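Local coordinates for protein Bd3459 (Bdellovibrio bacteriovorus, PDB 5CEC) that acts as a predatory endopeptidase, probably of the serine D-Ala-D-Ala carboxypeptidase type, and is held in complex with the ankyrin-repeat immunity protein Bd3460, at residues A[363-368]-A[396-401]; A[382-387]-A[403-408]. The protein carries 1 engineered substitution. All blocks are in the same frame, centred on the assembly; numbering follows the deposited sequence.

How the interactions relate
From the N terminus, the chain runs along strand 364-373, turns back in strand 376-385, and then covers the same face of the sheet with helix 394-411. Interaction 1 closes a loop of 27 residues, bringing 396-401 back onto 363-368; interaction 2 closes a shorter loop of 15 residues, between 382-387 and 403-408. Their segments alternate along the chain, so the two loops cross, and one helix is tied to both arms of a beta hairpin. The arms are themselves joined: Lys363 NZ forms a salt bridge with Asp387 OD1 at 2.7 Å, and Val382 N lies 2.8 Å from Leu367 O, a probable hydrogen bond.

Interaction 1: residues A[363-368]-A[396-401]; sequences KAKTLM and GVASQQ
Lys365 and Ala398 meet where helix 394-411 lies over the antiparallel sheet of a serine penicillin-binding-protein fold, the fold shared with the beta-lactamases. The CA-CB bond of Lys365 rises from the strand and points toward the helix and the Ala398 methyl, its CB stopping 3.6 Å from Ala398 CB. The Ala398 bond points back toward the strand, at a slant to the line between the two CB atoms. Lys365 CG leans against the same methyl at 3.9 Å. Alanine suits this place because a small side chain lets the helix come down close to a lysine stem, the two nearest CA atoms being 6.3 Å apart.

Lysine here is used along its length. With CG anti to the backbone N (chi1 -166°) and a bend at chi2 (81°), the chain runs across the strand beneath the helix instead of climbing into it. The stem also passes Ser399: CG is 4.2 Å from Ser399 N and, farther along, CE is also 4.2 Å from Ser399 CB. Trp395 and Ile402 of the same helix add to the apolar surroundings of this stem.

The buried ammonium has its partners on the adjoining strand 354-361, hydrogen-bonding to Ser360 OG and Gly359 O. Gly359 closes what is probably the KTG-type motif that begins at Lys357, and Ser360 follows it, so Lys365 links the covering helix to an edge of the presumed active site; a sulfate, probably from the crystallisation liquor, lies about 4 Å from its side chain. The helix's outer side faces the partner protein, where Gln400 OE1 accepts a hydrogen bond from Asn141 ND2 of Bd3460. Beneath the helix, the second bend, chi4 73°, carries Lys365 NZ out of line with the stem and toward Ser360 OG.

Interaction 2: residues A[382-387]-A[403-408]; sequences VLMHTD and KNKVSQ
The helix-on-sheet layer of the penicillin-binding-protein fold continues here, with strand 376-385 beneath the later turns of helix 394-411. The two short segments run nearly antiparallel, at 151° between their N-to-C directions, and their axes come no closer than 10.2 Å. Side chains therefore have to bridge the gap, and those of Val382, Met384, Lys405 and Val406 do so.

Val382 reaches the helix with both branches. Its CG2 meets Val406 CG2 at 4.0 Å, a methyl-to-methyl contact, while CG1 reaches Lys405 CD at 4.2 Å. Placing CG1 anti to the backbone N (chi1 -171°) leaves CG2 beside that N, and the forked side chain can meet two successive helix residues. A beta-branched valine is well suited to a strand, and its twin methyls fill this layer together with Leu41 and Ile402.

Two residues along, Met384 bends at chi2 and chi3, and its sulfur touches Lys405 by a different part of the chain: SD lies 4.2 Å from CE. Lys405 sits at the border of the layer. Its extended methylenes lie over Val382 and Met384, and the turn at chi4 (-63°) sends the ammonium away from the sulfur. A long lysine thus supplies apolar cover with its stem while keeping its charge off the core.

At the end of the strand, His385 NE2 donates to Asp387 OD2, two residues on, at 2.8 Å, meeting the carboxylate from above its plane. On the helix's other side Lys403 NZ makes a salt bridge with Asp107 OD2 of Bd3460. Its carbonyl takes two bonds within the helix: Ser407 N and Ser407 OG approach Lys403 O from opposite faces of the carbonyl plane, each at 2.8 Å.

Interaction 1: residues A[363-368]-A[396-401]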
loop_
_atom_site.group_PDB
_atom_site.type_symbol
_atom_site.label_atom_id
_atom_site.label_comp_id
_atom_site.label_asym_id
_atom_site.label_seq_id
_atom_site.Cartn_x
_atom_site.Cartn_y
_atom_site.Cartn_z
ATOM N N LYS A 363 14.418 -9.464 -2.631
ATOM C CA LYS A 363 15.398 -9.646 -1.565
ATOM C C LYS A 363 15.121 -8.938 -0.271
ATOM O O LYS A 363 15.980 -8.945 0.624
ATOM C CB LYS A 363 16.802 -9.313 -2.053
ATOM C CG LYS A 363 17.265 -10.121 -3.238
ATOM C CD LYS A 363 17.295 -11.611 -2.909
ATOM C CE LYS A 363 18.062 -12.435 -3.928
ATOM N NZ LYS A 363 17.967 -13.902 -3.614
ATOM N N ALA A 364 13.925 -8.366 -0.111
ATOM C CA ALA A 364 13.666 -7.648 1.146
ATOM C C ALA A 364 12.212 -7.561 1.519
ATOM O O ALA A 364 11.348 -7.436 0.660
ATOM C CB ALA A 364 14.229 -6.218 1.109
ATOM N N LYS A 365 11.978 -7.575 2.829
ATOM C CA LYS A 365 10.682 -7.237 3.415
ATOM C C LYS A 365 10.997 -6.169 4.450
ATOM O O LYS A 365 11.921 -6.351 5.269
ATOM C CB LYS A 365 10.010 -8.450 4.069
ATOM C CG LYS A 365 8.538 -8.234 4.375
ATOM C CD LYS A 365 7.679 -8.459 3.120
ATOM C CE LYS A 365 6.197 -8.186 3.367
ATOM N NZ LYS A 365 6.007 -6.714 3.486
ATOM N N THR A 366 10.285 -5.045 4.390
ATOM C CA THR A 366 10.675 -3.914 5.212
ATOM C C THR A 366 9.450 -3.254 5.848
ATOM O O THR A 366 8.313 -3.381 5.392
ATOM C CB THR A 366 11.447 -2.911 4.345
ATOM O OG1 THR A 366 10.602 -2.431 3.304
ATOM C CG2 THR A 366 12.704 -3.511 3.764
ATOM N N LEU A 367 9.719 -2.473 6.892
ATOM C CA LEU A 367 8.701 -1.674 7.603
ATOM C C LEU A 367 9.392 -0.514 8.274
ATOM O O LEU A 367 10.450 -0.719 8.885
ATOM C CB LEU A 367 7.968 -2.519 8.652
ATOM C CG LEU A 367 6.677 -1.967 9.198
ATOM C CD1 LEU A 367 5.564 -2.029 8.168
ATOM C CD2 LEU A 367 6.279 -2.687 10.449
ATOM N N MET A 368 8.791 0.666 8.238
ATOM C CA MET A 368 9.308 1.781 9.020
ATOM C C MET A 368 8.143 2.650 9.463
ATOM O O MET A 368 7.103 2.721 8.793
ATOM C CB MET A 368 10.350 2.584 8.249
ATOM C CG MET A 368 9.813 3.436 7.122
ATOM S SD MET A 368 11.065 4.248 6.095
ATOM C CE MET A 368 11.425 5.654 7.096
ATOM N N GLY A 396 5.679 -13.747 3.583
ATOM C CA GLY A 396 4.810 -13.942 4.720
ATOM C C GLY A 396 5.551 -14.297 5.991
ATOM O O GLY A 396 5.216 -13.847 7.071
ATOM N N VAL A 397 6.621 -15.076 5.869
ATOM C CA VAL A 397 7.439 -15.408 7.018
ATOM C C VAL A 397 8.084 -14.136 7.578
ATOM O O VAL A 397 8.023 -13.842 8.781
ATOM C CB VAL A 397 8.542 -16.439 6.649
ATOM C CG1 VAL A 397 9.532 -16.628 7.780
ATOM C CG2 VAL A 397 7.888 -17.785 6.297
ATOM N N ALA A 398 8.718 -13.368 6.704
ATOM C CA ALA A 398 9.367 -12.112 7.148
ATOM C C ALA A 398 8.365 -11.142 7.738
ATOM O O ALA A 398 8.684 -10.447 8.702
ATOM C CB ALA A 398 10.105 -11.484 5.980
ATOM N N SER A 399 7.180 -11.069 7.146
ATOM C CA SER A 399 6.205 -10.104 7.616
ATOM C C SER A 399 5.882 -10.334 9.098
ATOM O O SER A 399 5.843 -9.373 9.876
ATOM C CB SER A 399 4.913 -10.216 6.820
ATOM O OG SER A 399 4.011 -9.213 7.253
ATOM N N GLN A 400 5.598 -11.568 9.484
ATOM C CA GLN A 400 5.259 -11.812 10.875
ATOM C C GLN A 400 6.474 -11.628 11.782
ATOM O O GLN A 400 6.331 -11.141 12.912
ATOM C CB GLN A 400 4.582 -13.152 11.101
ATOM C CG GLN A 400 3.951 -13.284 12.508
ATOM C CD GLN A 400 2.843 -12.297 12.747
ATOM O OE1 GLN A 400 1.876 -12.230 12.003
ATOM N NE2 GLN A 400 2.937 -11.547 13.845
ATOM N N GLN A 401 7.668 -11.961 11.312
ATOM C CA GLN A 401 8.863 -11.670 12.105
ATOM C C GLN A 401 9.022 -10.177 12.361
ATOM O O GLN A 401 9.360 -9.784 13.483
ATOM C CB GLN A 401 10.118 -12.251 11.470
ATOM C CG GLN A 401 10.221 -13.758 11.570
ATOM C CD GLN A 401 11.519 -14.296 11.013
ATOM O OE1 GLN A 401 12.510 -13.577 10.892
ATOM N NE2 GLN A 401 11.542 -15.587 10.729
#

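Interaction 2: residues A[382-387]-A[403-408]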
loop_
_atom_site.group_PDB
_atom_site.type_symbol
_atom_site.label_atom_id
_atom_site.label_comp_id
_atom_site.label_asym_id
_atom_site.label_seq_id
_atom_site.Cartn_x
_atom_site.Cartn_y
_atom_site.Cartn_z
ATOM N N VAL A 382 12.730 -1.589 10.210
ATOM C CA VAL A 382 13.136 -3.003 10.179
ATOM C C VAL A 382 13.373 -3.407 8.737
ATOM O O VAL A 382 12.463 -3.281 7.907
ATOM C CB VAL A 382 12.063 -3.949 10.784
ATOM C CG1 VAL A 382 12.615 -5.357 10.936
ATOM C CG2 VAL A 382 11.535 -3.430 12.109
ATOM N N LEU A 383 14.600 -3.861 8.459
ATOM C CA LEU A 383 15.014 -4.233 7.115
ATOM C C LEU A 383 15.325 -5.721 7.155
ATOM O O LEU A 383 16.315 -6.120 7.757
ATOM C CB LEU A 383 16.218 -3.424 6.651
ATOM C CG LEU A 383 16.074 -1.905 6.768
ATOM C CD1 LEU A 383 17.370 -1.232 6.341
ATOM C CD2 LEU A 383 14.922 -1.369 5.971
ATOM N N MET A 384 14.459 -6.553 6.560
ATOM C CA MET A 384 14.686 -8.009 6.490
ATOM C C MET A 384 15.196 -8.373 5.130
ATOM O O MET A 384 14.852 -7.754 4.133
ATOM C CB MET A 384 13.419 -8.810 6.727
ATOM C CG MET A 384 12.694 -8.543 8.027
ATOM S SD MET A 384 13.584 -9.080 9.499
ATOM C CE MET A 384 13.641 -10.838 9.257
ATOM N N HIS A 385 15.984 -9.435 5.138
ATOM C CA HIS A 385 16.377 -10.151 3.953
ATOM C C HIS A 385 15.400 -11.300 3.656
ATOM O O HIS A 385 14.988 -12.012 4.554
ATOM C CB HIS A 385 17.776 -10.737 4.160
ATOM C CG HIS A 385 18.129 -11.684 3.097
ATOM N ND1 HIS A 385 18.554 -11.261 1.863
ATOM C CD2 HIS A 385 17.940 -13.024 3.007
ATOM C CE1 HIS A 385 18.641 -12.318 1.060
ATOM N NE2 HIS A 385 18.272 -13.385 1.737
ATOM N N THR A 386 15.039 -11.442 2.378
ATOM C CA THR A 386 14.261 -12.564 1.859
ATOM C C THR A 386 14.904 -13.084 0.600
ATOM O O THR A 386 15.752 -12.401 0.004
ATOM C CB THR A 386 12.800 -12.157 1.547
ATOM O OG1 THR A 386 12.749 -11.042 0.659
ATOM C CG2 THR A 386 12.058 -11.726 2.812
ATOM N N ASP A 387 14.467 -14.267 0.160
ATOM C CA ASP A 387 14.829 -14.784 -1.182
ATOM C C ASP A 387 13.532 -15.254 -1.854
ATOM O O ASP A 387 13.273 -16.447 -2.055
ATOM C CB ASP A 387 15.870 -15.906 -1.122
ATOM C CG ASP A 387 17.177 -15.488 -0.432
ATOM O OD1 ASP A 387 18.035 -14.846 -1.070
ATOM O OD2 ASP A 387 17.364 -15.839 0.765
ATOM N N LYS A 403 6.546 -7.929 12.401
ATOM C CA LYS A 403 5.492 -7.538 13.326
ATOM C C LYS A 403 5.854 -7.882 14.756
ATOM O O LYS A 403 5.648 -7.080 15.673
ATOM C CB LYS A 403 4.190 -8.255 12.951
ATOM C CG LYS A 403 3.600 -7.785 11.651
ATOM C CD LYS A 403 2.321 -8.536 11.299
ATOM C CE LYS A 403 1.714 -8.058 9.991
ATOM N NZ LYS A 403 0.495 -8.810 9.642
ATOM N N ASN A 404 6.432 -9.054 14.949
ATOM C CA ASN A 404 6.849 -9.470 16.297
ATOM C C ASN A 404 7.961 -8.603 16.831
ATOM O O ASN A 404 7.951 -8.291 18.022
ATOM C CB ASN A 404 7.197 -10.961 16.333
ATOM C CG ASN A 404 5.968 -11.873 16.093
ATOM O OD1 ASN A 404 4.826 -11.429 16.111
ATOM N ND2 ASN A 404 6.206 -13.126 15.913
ATOM N N LYS A 405 8.894 -8.200 15.975
ATOM C CA LYS A 405 9.987 -7.304 16.435
ATOM C C LYS A 405 9.444 -5.920 16.833
ATOM O O LYS A 405 9.861 -5.322 17.849
ATOM C CB LYS A 405 11.059 -7.153 15.348
ATOM C CG LYS A 405 11.926 -8.395 15.158
ATOM C CD LYS A 405 12.857 -8.236 13.984
ATOM C CE LYS A 405 13.602 -9.495 13.642
ATOM N NZ LYS A 405 14.491 -9.903 14.775
ATOM N N VAL A 406 8.511 -5.395 16.042
ATOM C CA VAL A 406 7.913 -4.103 16.398
ATOM C C VAL A 406 7.072 -4.246 17.672
ATOM O O VAL A 406 7.102 -3.368 18.549
ATOM C CB VAL A 406 7.103 -3.519 15.228
ATOM C CG1 VAL A 406 6.421 -2.213 15.635
ATOM C CG2 VAL A 406 8.034 -3.324 14.046
ATOM N N SER A 407 6.366 -5.364 17.814
ATOM C CA SER A 407 5.559 -5.592 19.013
ATOM C C SER A 407 6.455 -5.658 20.251
ATOM O O SER A 407 6.122 -5.114 21.317
ATOM C CB SER A 407 4.744 -6.867 18.869
ATOM O OG SER A 407 3.849 -6.753 17.796
ATOM N N GLN A 408 7.612 -6.301 20.114
ATOM C CA GLN A 408 8.584 -6.395 21.218
ATOM C C GLN A 408 9.045 -4.997 21.617
ATOM O O GLN A 408 9.145 -4.698 22.822
ATOM C CB GLN A 408 9.775 -7.270 20.810
ATOM C CG GLN A 408 10.781 -7.551 21.920
ATOM C CD GLN A 408 10.165 -8.299 23.101
ATOM O OE1 GLN A 408 9.370 -9.219 22.940
ATOM N NE2 GLN A 408 10.528 -7.892 24.296
#